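Local coordinates for protein 3,6-diketocamphane 1,6-monooxygenase (Pseudomonas putida, PDB 4UWM) that catalyses the FMNH2- and O2-dependent Baeyer-Villiger oxidation of a diketocamphane to its lactone, a step by which Pseudomonas putida grows on (-)-camphor, at residues K69-A74 / E100-L105; R232-Y237 / P248-H253; K330-F335 / P371-P376. All blocks are in the same frame, centred on the assembly; numbering follows the deposited sequence. Where two conformers were deposited one is given.

Interaction 1 of 3, residues K69-A74 / E100-L105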
loop_
_atom_site.group_PDB
_atom_site.type_symbol
_atom_site.label_atom_id
_atom_site.label_comp_id
_atom_site.label_asym_id
_atom_site.label_seq_id
_atom_site.Cartn_x
_atom_site.Cartn_y
_atom_site.Cartn_z
ATOM N N LYS A 69 -0.652 17.003 -8.955
ATOM C CA LYS A 69 -0.816 17.105 -10.404
ATOM C C LYS A 69 0.432 16.715 -11.186
ATOM O O LYS A 69 0.352 15.973 -12.151
ATOM C CB LYS A 69 -1.254 18.527 -10.798
ATOM C CG LYS A 69 -2.762 18.764 -10.774
ATOM C CD LYS A 69 -3.186 19.790 -9.732
ATOM C CE LYS A 69 -3.550 19.160 -8.397
ATOM N NZ LYS A 69 -4.111 20.174 -7.461
ATOM N N ASN A 70 1.585 17.222 -10.772
ATOM C CA ASN A 70 2.801 17.041 -11.546
ATOM C C ASN A 70 3.923 16.251 -10.925
ATOM O O ASN A 70 4.708 15.650 -11.647
ATOM C CB ASN A 70 3.377 18.413 -11.945
ATOM C CG ASN A 70 2.344 19.296 -12.608
ATOM O OD1 ASN A 70 1.707 18.908 -13.581
ATOM N ND2 ASN A 70 2.153 20.474 -12.062
ATOM N N ILE A 71 4.058 16.315 -9.604
ATOM C CA ILE A 71 5.211 15.719 -8.947
ATOM C C ILE A 71 5.239 14.209 -9.243
ATOM O O ILE A 71 4.186 13.586 -9.366
ATOM C CB ILE A 71 5.195 16.030 -7.420
ATOM C CG1 ILE A 71 6.571 15.816 -6.791
ATOM C CG2 ILE A 71 4.034 15.311 -6.714
ATOM C CD1 ILE A 71 6.736 16.532 -5.457
ATOM N N LYS A 72 6.444 13.663 -9.400
ATOM C CA LYS A 72 6.660 12.237 -9.594
ATOM C C LYS A 72 7.050 11.593 -8.251
ATOM O O LYS A 72 7.774 12.194 -7.457
ATOM C CB LYS A 72 7.787 11.997 -10.603
ATOM C CG LYS A 72 7.567 12.642 -11.972
ATOM C CD LYS A 72 8.736 12.275 -12.869
ATOM C CE LYS A 72 8.849 13.183 -14.077
ATOM N NZ LYS A 72 9.968 12.678 -14.916
ATOM N N PHE A 73 6.601 10.362 -8.021
ATOM C CA PHE A 73 6.911 9.658 -6.759
ATOM C C PHE A 73 7.810 8.456 -6.977
ATOM O O PHE A 73 7.725 7.817 -8.017
ATOM C CB PHE A 73 5.626 9.176 -6.095
ATOM C CG PHE A 73 4.721 10.273 -5.652
ATOM C CD1 PHE A 73 4.901 10.880 -4.410
ATOM C CD2 PHE A 73 3.662 10.675 -6.449
ATOM C CE1 PHE A 73 4.048 11.884 -3.986
ATOM C CE2 PHE A 73 2.791 11.683 -6.022
ATOM C CZ PHE A 73 2.993 12.296 -4.796
ATOM N N ALA A 74 8.654 8.141 -5.997
ATOM C CA ALA A 74 9.423 6.912 -6.027
ATOM C C ALA A 74 9.608 6.364 -4.633
ATOM O O ALA A 74 10.035 7.095 -3.732
ATOM C CB ALA A 74 10.798 7.136 -6.668
ATOM N N GLU A 100 -0.489 7.630 -13.591
ATOM C CA GLU A 100 -0.289 7.908 -15.018
ATOM C C GLU A 100 1.186 8.135 -15.351
ATOM O O GLU A 100 1.534 9.039 -16.093
ATOM C CB GLU A 100 -1.181 9.072 -15.456
ATOM C CG GLU A 100 -2.639 8.721 -15.243
ATOM C CD GLU A 100 -3.606 9.838 -15.554
ATOM O OE1 GLU A 100 -3.328 11.007 -15.230
ATOM O OE2 GLU A 100 -4.678 9.533 -16.094
ATOM N N GLY A 101 2.042 7.301 -14.763
ATOM C CA GLY A 101 3.476 7.315 -15.031
ATOM C C GLY A 101 4.310 8.344 -14.292
ATOM O O GLY A 101 5.521 8.420 -14.521
ATOM N N ARG A 102 3.688 9.129 -13.401
ATOM C CA ARG A 102 4.437 10.029 -12.512
ATOM C C ARG A 102 5.049 9.205 -11.407
ATOM O O ARG A 102 4.731 9.420 -10.225
ATOM C CB ARG A 102 3.529 11.093 -11.873
ATOM C CG ARG A 102 2.778 11.999 -12.836
ATOM C CD ARG A 102 1.991 13.072 -12.097
ATOM N NE ARG A 102 0.786 12.601 -11.416
ATOM C CZ ARG A 102 0.488 12.820 -10.129
ATOM N NH1 ARG A 102 1.306 13.507 -9.324
ATOM N NH2 ARG A 102 -0.660 12.383 -9.652
ATOM N N TYR A 103 5.946 8.291 -11.779
ATOM C CA TYR A 103 6.405 7.258 -10.861
ATOM C C TYR A 103 7.744 6.771 -11.340
ATOM O O TYR A 103 7.962 6.685 -12.539
ATOM C CB TYR A 103 5.363 6.100 -10.840
ATOM C CG TYR A 103 5.783 4.940 -9.990
ATOM C CD1 TYR A 103 6.563 3.915 -10.523
ATOM C CD2 TYR A 103 5.422 4.872 -8.642
ATOM C CE1 TYR A 103 6.991 2.868 -9.741
ATOM C CE2 TYR A 103 5.841 3.816 -7.843
ATOM C CZ TYR A 103 6.615 2.814 -8.407
ATOM O OH TYR A 103 7.060 1.764 -7.638
ATOM N N PHE A 104 8.659 6.477 -10.421
ATOM C CA PHE A 104 9.792 5.625 -10.751
ATOM C C PHE A 104 10.129 4.764 -9.557
ATOM O O PHE A 104 9.619 5.001 -8.460
ATOM C CB PHE A 104 11.010 6.390 -11.344
ATOM C CG PHE A 104 11.619 7.424 -10.432
ATOM C CD1 PHE A 104 11.019 8.672 -10.273
ATOM C CD2 PHE A 104 12.822 7.158 -9.763
ATOM C CE1 PHE A 104 11.587 9.631 -9.443
ATOM C CE2 PHE A 104 13.388 8.113 -8.921
ATOM C CZ PHE A 104 12.768 9.355 -8.781
ATOM N N LEU A 105 10.972 3.760 -9.768
ATOM C CA LEU A 105 11.174 2.700 -8.789
ATOM C C LEU A 105 12.598 2.608 -8.260
ATOM O O LEU A 105 13.536 2.246 -8.992
ATOM C CB LEU A 105 10.745 1.346 -9.406
ATOM C CG LEU A 105 11.105 0.060 -8.661
ATOM C CD1 LEU A 105 10.317 -0.053 -7.349
ATOM C CD2 LEU A 105 10.833 -1.153 -9.571
#

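Interaction 2 of 3, residues R232-Y237 / P248-H253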
loop_
_atom_site.group_PDB
_atom_site.type_symbol
_atom_site.label_atom_id
_atom_site.label_comp_id
_atom_site.label_asym_id
_atom_site.label_seq_id
_atom_site.Cartn_x
_atom_site.Cartn_y
_atom_site.Cartn_z
ATOM N N ARG A 232 34.004 9.946 -7.390
ATOM C CA ARG A 232 34.180 8.489 -7.519
ATOM C C ARG A 232 32.885 7.775 -7.949
ATOM O O ARG A 232 32.911 6.849 -8.765
ATOM C CB ARG A 232 34.727 7.886 -6.219
ATOM C CG ARG A 232 35.180 6.431 -6.325
ATOM C CD ARG A 232 36.293 6.238 -7.348
ATOM N NE ARG A 232 36.499 4.829 -7.650
ATOM C CZ ARG A 232 36.935 4.361 -8.813
ATOM N NH1 ARG A 232 37.224 5.186 -9.816
ATOM N NH2 ARG A 232 37.066 3.059 -8.979
ATOM N N HIS A 233 31.754 8.209 -7.397
ATOM C CA HIS A 233 30.446 7.662 -7.773
ATOM C C HIS A 233 30.212 7.799 -9.267
ATOM O O HIS A 233 29.865 6.817 -9.930
ATOM C CB HIS A 233 29.314 8.335 -6.976
ATOM C CG HIS A 233 29.073 7.718 -5.633
ATOM N ND1 HIS A 233 27.889 7.870 -4.945
ATOM C CD2 HIS A 233 29.861 6.928 -4.860
ATOM C CE1 HIS A 233 27.964 7.212 -3.802
ATOM N NE2 HIS A 233 29.148 6.630 -3.728
ATOM N N TRP A 234 30.416 9.005 -9.799
ATOM C CA TRP A 234 30.209 9.219 -11.228
ATOM C C TRP A 234 31.232 8.469 -12.107
ATOM O O TRP A 234 30.856 7.955 -13.158
ATOM C CB TRP A 234 30.098 10.702 -11.600
ATOM C CG TRP A 234 29.616 10.831 -12.998
ATOM C CD1 TRP A 234 30.367 11.109 -14.094
ATOM C CD2 TRP A 234 28.284 10.601 -13.469
ATOM N NE1 TRP A 234 29.584 11.105 -15.217
ATOM C CE2 TRP A 234 28.300 10.792 -14.866
ATOM C CE3 TRP A 234 27.072 10.267 -12.845
ATOM C CZ2 TRP A 234 27.154 10.657 -15.656
ATOM C CZ3 TRP A 234 25.935 10.141 -13.627
ATOM C CH2 TRP A 234 25.984 10.329 -15.021
ATOM N N GLU A 235 32.493 8.405 -11.661
ATOM C CA GLU A 235 33.518 7.586 -12.320
ATOM C C GLU A 235 33.040 6.143 -12.485
ATOM O O GLU A 235 33.007 5.622 -13.600
ATOM C CB GLU A 235 34.826 7.574 -11.516
ATOM C CG GLU A 235 35.675 8.829 -11.616
ATOM C CD GLU A 235 36.946 8.743 -10.790
ATOM O OE1 GLU A 235 37.219 7.680 -10.200
ATOM O OE2 GLU A 235 37.679 9.744 -10.728
ATOM N N VAL A 236 32.664 5.510 -11.364
ATOM C CA VAL A 236 32.261 4.107 -11.348
ATOM C C VAL A 236 31.033 3.875 -12.225
ATOM O O VAL A 236 31.002 2.929 -13.011
ATOM C CB VAL A 236 32.050 3.584 -9.906
ATOM C CG1 VAL A 236 31.382 2.214 -9.919
ATOM C CG2 VAL A 236 33.384 3.512 -9.166
ATOM N N TYR A 237 30.045 4.762 -12.109
ATOM C CA TYR A 237 28.806 4.665 -12.886
ATOM C C TYR A 237 29.040 4.774 -14.383
ATOM O O TYR A 237 28.520 3.952 -15.143
ATOM C CB TYR A 237 27.813 5.765 -12.478
ATOM C CG TYR A 237 26.508 5.768 -13.261
ATOM C CD1 TYR A 237 25.454 4.900 -12.921
ATOM C CD2 TYR A 237 26.309 6.652 -14.316
ATOM C CE1 TYR A 237 24.258 4.914 -13.632
ATOM C CE2 TYR A 237 25.119 6.671 -15.023
ATOM C CZ TYR A 237 24.091 5.802 -14.677
ATOM O OH TYR A 237 22.896 5.825 -15.386
ATOM N N PRO A 248 26.228 7.573 -20.593
ATOM C CA PRO A 248 25.879 8.090 -19.260
ATOM C C PRO A 248 25.345 9.523 -19.334
ATOM O O PRO A 248 25.927 10.357 -20.029
ATOM C CB PRO A 248 27.212 8.051 -18.486
ATOM C CG PRO A 248 28.220 7.396 -19.390
ATOM C CD PRO A 248 27.690 7.498 -20.786
ATOM N N ASP A 249 24.248 9.789 -18.624
ATOM C CA ASP A 249 23.576 11.088 -18.614
ATOM C C ASP A 249 23.561 11.694 -17.197
ATOM O O ASP A 249 22.836 11.214 -16.317
ATOM C CB ASP A 249 22.150 10.926 -19.151
ATOM C CG ASP A 249 21.424 12.248 -19.338
ATOM O OD1 ASP A 249 21.934 13.305 -18.913
ATOM O OD2 ASP A 249 20.313 12.229 -19.901
ATOM N N ARG A 250 24.350 12.753 -16.997
ATOM C CA ARG A 250 24.467 13.411 -15.694
ATOM C C ARG A 250 23.145 13.937 -15.159
ATOM O O ARG A 250 22.953 13.990 -13.944
ATOM C CB ARG A 250 25.480 14.557 -15.735
ATOM C CG ARG A 250 26.925 14.131 -15.548
ATOM C CD ARG A 250 27.833 15.345 -15.452
ATOM N NE ARG A 250 29.234 14.994 -15.658
ATOM C CZ ARG A 250 30.056 14.567 -14.704
ATOM N NH1 ARG A 250 29.630 14.427 -13.451
ATOM N NH2 ARG A 250 31.311 14.274 -15.008
ATOM N N SER A 251 22.240 14.328 -16.056
ATOM C CA SER A 251 20.963 14.905 -15.634
ATOM C C SER A 251 20.048 13.889 -14.922
ATOM O O SER A 251 19.073 14.266 -14.294
ATOM C CB SER A 251 20.247 15.563 -16.807
ATOM O OG SER A 251 19.870 14.597 -17.766
ATOM N N ARG A 252 20.377 12.607 -15.027
ATOM C CA ARG A 252 19.630 11.555 -14.342
ATOM C C ARG A 252 20.169 11.333 -12.922
ATOM O O ARG A 252 19.487 10.744 -12.076
ATOM C CB ARG A 252 19.681 10.248 -15.146
ATOM C CG ARG A 252 19.012 10.315 -16.514
ATOM C CD ARG A 252 19.053 8.964 -17.228
ATOM N NE ARG A 252 18.323 7.903 -16.509
ATOM C CZ ARG A 252 18.621 6.601 -16.563
ATOM N NH1 ARG A 252 19.644 6.170 -17.293
ATOM N NH2 ARG A 252 17.891 5.714 -15.882
ATOM N N HIS A 253 21.390 11.806 -12.665
ATOM C CA HIS A 253 22.006 11.692 -11.349
ATOM C C HIS A 253 21.265 12.561 -10.331
ATOM O O HIS A 253 21.054 13.754 -10.563
ATOM C CB HIS A 253 23.486 12.070 -11.415
ATOM C CG HIS A 253 24.285 11.607 -10.239
ATOM N ND1 HIS A 253 25.605 11.958 -10.055
ATOM C CD2 HIS A 253 23.957 10.823 -9.181
ATOM C CE1 HIS A 253 26.056 11.405 -8.942
ATOM N NE2 HIS A 253 25.077 10.710 -8.394
HETATM O O HOH W 1 22.733 7.690 -17.331
#

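Interaction 3 of 3, residues K330-F335 / P371-P376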
loop_
_atom_site.group_PDB
_atom_site.type_symbol
_atom_site.label_atom_id
_atom_site.label_comp_id
_atom_site.label_asym_id
_atom_site.label_seq_id
_atom_site.Cartn_x
_atom_site.Cartn_y
_atom_site.Cartn_z
ATOM N N LYS A 330 27.055 28.447 -3.653
ATOM C CA LYS A 330 27.525 27.175 -3.081
ATOM C C LYS A 330 27.306 25.981 -4.021
ATOM O O LYS A 330 28.153 25.087 -4.102
ATOM C CB LYS A 330 26.879 26.918 -1.723
ATOM C CG LYS A 330 27.658 27.481 -0.552
ATOM C CD LYS A 330 26.781 27.572 0.683
ATOM C CE LYS A 330 27.603 27.841 1.930
ATOM N NZ LYS A 330 26.714 28.204 3.069
ATOM N N ILE A 331 26.184 25.976 -4.738
ATOM C CA ILE A 331 25.902 24.903 -5.697
ATOM C C ILE A 331 26.844 25.008 -6.898
ATOM O O ILE A 331 27.386 23.993 -7.362
ATOM C CB ILE A 331 24.405 24.853 -6.120
ATOM C CG1 ILE A 331 23.509 24.554 -4.901
ATOM C CG2 ILE A 331 24.178 23.790 -7.195
ATOM C CD1 ILE A 331 22.020 24.658 -5.169
ATOM N N ASN A 332 27.058 26.235 -7.373
ATOM C CA ASN A 332 27.988 26.499 -8.480
ATOM C C ASN A 332 29.411 26.004 -8.206
ATOM O O ASN A 332 30.010 25.334 -9.060
ATOM C CB ASN A 332 27.989 27.981 -8.842
ATOM C CG ASN A 332 26.704 28.414 -9.511
ATOM O OD1 ASN A 332 26.252 27.795 -10.474
ATOM N ND2 ASN A 332 26.114 29.491 -9.013
ATOM N N ALA A 333 29.926 26.311 -7.012
ATOM C CA ALA A 333 31.213 25.788 -6.554
ATOM C C ALA A 333 31.278 24.264 -6.631
ATOM O O ALA A 333 32.265 23.707 -7.115
ATOM C CB ALA A 333 31.528 26.269 -5.144
ATOM N N LEU A 334 30.222 23.586 -6.171
ATOM C CA LEU A 334 30.164 22.124 -6.249
ATOM C C LEU A 334 30.141 21.640 -7.682
ATOM O O LEU A 334 30.827 20.670 -8.016
ATOM C CB LEU A 334 28.955 21.567 -5.491
ATOM C CG LEU A 334 29.052 21.614 -3.975
ATOM C CD1 LEU A 334 27.661 21.544 -3.370
ATOM C CD2 LEU A 334 29.940 20.484 -3.476
ATOM N N PHE A 335 29.355 22.320 -8.516
ATOM C CA PHE A 335 29.242 21.994 -9.939
ATOM C C PHE A 335 30.573 22.129 -10.665
ATOM O O PHE A 335 30.936 21.259 -11.461
ATOM C CB PHE A 335 28.174 22.852 -10.610
ATOM C CG PHE A 335 26.808 22.205 -10.657
ATOM C CD1 PHE A 335 26.211 21.704 -9.500
ATOM C CD2 PHE A 335 26.111 22.114 -11.857
ATOM C CE1 PHE A 335 24.957 21.117 -9.547
ATOM C CE2 PHE A 335 24.856 21.532 -11.909
ATOM C CZ PHE A 335 24.278 21.037 -10.750
ATOM N N PRO A 371 16.308 27.095 -10.633
ATOM C CA PRO A 371 16.196 27.552 -12.025
ATOM C C PRO A 371 17.463 28.232 -12.570
ATOM O O PRO A 371 17.673 28.258 -13.779
ATOM C CB PRO A 371 15.053 28.563 -11.962
ATOM C CG PRO A 371 14.200 28.068 -10.848
ATOM C CD PRO A 371 15.189 27.604 -9.817
ATOM N N LYS A 372 18.303 28.747 -11.675
ATOM C CA LYS A 372 19.530 29.433 -12.072
ATOM C C LYS A 372 20.690 28.486 -12.319
ATOM O O LYS A 372 21.630 28.830 -13.024
ATOM C CB LYS A 372 19.926 30.498 -11.044
ATOM C CG LYS A 372 19.548 31.914 -11.453
ATOM C CD LYS A 372 18.169 32.319 -10.956
ATOM C CE LYS A 372 18.276 33.249 -9.758
ATOM N NZ LYS A 372 16.947 33.519 -9.144
ATOM N N ILE A 373 20.628 27.289 -11.741
ATOM C CA ILE A 373 21.701 26.307 -11.922
ATOM C C ILE A 373 21.444 25.479 -13.179
ATOM O O ILE A 373 20.504 24.685 -13.227
ATOM C CB ILE A 373 21.877 25.375 -10.695
ATOM C CG1 ILE A 373 21.973 26.175 -9.383
ATOM C CG2 ILE A 373 23.071 24.447 -10.888
ATOM C CD1 ILE A 373 23.293 26.880 -9.137
ATOM N N LEU A 374 22.269 25.684 -14.202
ATOM C CA LEU A 374 22.144 24.935 -15.458
ATOM C C LEU A 374 23.139 23.781 -15.474
ATOM O O LEU A 374 24.179 23.844 -14.813
ATOM C CB LEU A 374 22.358 25.848 -16.676
ATOM C CG LEU A 374 21.466 27.083 -16.876
ATOM C CD1 LEU A 374 22.029 27.954 -17.989
ATOM C CD2 LEU A 374 20.012 26.720 -17.163
ATOM N N LEU A 375 22.826 22.729 -16.222
ATOM C CA LEU A 375 23.717 21.575 -16.280
ATOM C C LEU A 375 24.596 21.560 -17.536
ATOM O O LEU A 375 24.077 21.475 -18.654
ATOM C CB LEU A 375 22.931 20.270 -16.166
ATOM C CG LEU A 375 23.583 19.148 -15.348
ATOM C CD1 LEU A 375 22.594 18.009 -15.227
ATOM C CD2 LEU A 375 24.898 18.637 -15.926
ATOM N N PRO A 376 25.931 21.642 -17.349
ATOM C CA PRO A 376 26.884 21.504 -18.453
ATOM C C PRO A 376 26.918 20.074 -18.984
ATOM O O PRO A 376 27.299 19.850 -20.131
ATOM C CB PRO A 376 28.232 21.858 -17.806
ATOM C CG PRO A 376 27.892 22.603 -16.559
ATOM C CD PRO A 376 26.614 21.979 -16.086
#

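Interaction 1 of 3, residues K69-A74 / E100-L105
Arg-102 and Phe-73 open the pairing of two neighbouring parallel segments: Phe-73 N donates to Arg-102 O at 3.0 Å. Two residues further along the same edge, Phe-104 N returns a bond to Phe-73 O, and the backbones of Phe-73 and Tyr-103 are thereby bridged. Past this bridge the methyl of Ala-74 sits over the centre of the Phe-104 ring, a CH-pi contact with CB 3.5 Å from the centroid and 8° off the normal.

Arg-102 extends the pairing backward with its side chain. A bend at chi3 (-74°) turns the guanidinium toward the loop before the strand, where NH1 meets Ile-71 O at 2.9 Å. This bond lies in the plane of the Ile-71 carbonyl but is tilted from that of the guanidinium, and it is bent, with an N-H...O angle of 137°. Lys-69 O lies over one guanidinium face, 3.3 Å from Arg-102 CD. Thr-68 OG1, bound to NH1, and Ala-65 O, bound to NH2, fix the group further, while Asp-34 holds the backbone N of Lys-69, Asn-70 and Ile-71. Strand 72-79 runs between strands 40-43 and 105-108 of the TIM barrel, with helix 85-98 making the crossover and packing on Tyr-103.

Interaction 2 of 3, residues R232-Y237 / P248-H253
Helix 227-244 presents one side of residues 232-237 to the connection that follows it, whose residues 250-252 form a 3-10 turn, and the backbones stay well apart, with Trp-234 and Arg-250 8.4 Å between CA atoms. Side chains fill that interval, and the indole of Trp-234 is the centrepiece. Its CG stands anti to the backbone N (chi1 -168°), which carries the ring outward from the helix and into the turn. Arg-250 lies along one face of the indole: CG covers the six-membered ring in a CH-pi contact, and the extended chain then delivers the guanidinium onto the five-membered ring, CZ 3.8 Å from its centroid. The two planes are 27° apart, so this is a somewhat tilted cation-pi stack. The opposite face receives Tyr-237 CD2 from the next turn of the helix.

Asp-249 O approaches Trp-234 CH2 at 3.5 Å, near the ring plane. Pro-248 CB packs on Trp-234 CZ2 at 3.8 Å. The His-253 ring is near parallel to the indole (planes at 25°) but slid away, so that the two barely overlap; its centroid is 5.4 Å from that of the six-membered ring and its ND1 3.6 Å from Trp-234 CE3. Polar contact between the segments is left to a water, which donates to Tyr-237 OH at 2.7 Å and accepts from Asp-249 N; the same hydroxyl is bonded to Phe-218 O. Within the turn, the backbone N of Ser-251 donates to Asp-249 OD1 to make an Asx turn, and Ser-251 OG adds a second bond from the same face of the carboxylate.

Strand 219-223 lies against this cluster through Pro-220, which touches Trp-234, Tyr-237 and His-253, and Ser-222 bonds to His-253 NE2. Arg-252 reaches back to Glu-197 in a salt bridge, and the chain passes on into barrel strand 254-261.

Interaction 3 of 3, residues K330-F335 / P371-P376
Ile-373 spreads its two branches over helix 324-338, an outer helix of the TIM barrel, where the C-terminal tail lies along the outside of the barrel. The methyl CG2, anti to the backbone N, is aimed chiefly at Phe-335 and comes down over one face of its ring. This is a CH-pi contact, 3.8 Å from the centroid and 20° off the normal, displaced toward the rim near CE2 and CZ. The other branch turns up the helix by one turn: CD1 lies 3.8 Å from CG2 of Ile-331 and also meets the end of Asn-332, whose amide oxygen comes alongside the methyl without bonding to it.

The Phe-335 ring is bordered by the rest of the tail as well. Pro-376 CD approaches the edge, near the ring plane, 4.3 Å from CD2, though this last modelled residue is poorly ordered. With an alanine here instead of Phe-335, Ile-373 CG2 is likely to lose the ring face it rests on, opening a gap between helix and tail.

Trp-341 meets the same ring edge-to-face. Backbone bonds from Ile-373 to Met-3 and from Leu-375 to Met-1 tie the tail to the chain's beginning as well. Where the chain continues past Ile-373, the carbonyl of Leu-374 comes to the Phe-335 ring obliquely, its O 3.8 Å from CE2.

In the fold
The three contacts lie at different places in a bacterial luciferase-type barrel. Interaction 1 joins the start of strand 72-79 to the lead-in of strand 105-108, interaction 2 a helix to the loop that follows it, and interaction 3 the terminal tail to the outside. Interactions 2 and 3 touch directly, Leu-375 CD1 resting 3.5 Å from Ser-251 CA. Interactions 1 and 2 do not touch, being about 22 Å apart between centres and about 7 Å between nearest atoms. Neither touches FMN, yet Phe-104 packs on the FMN-binding residue Met-76, and in interaction 2 His-233 bonds to Ser-204 O and Arg-232 to Asn-206, both FMN-binding residues. Interaction 3 is remote from the flavin site.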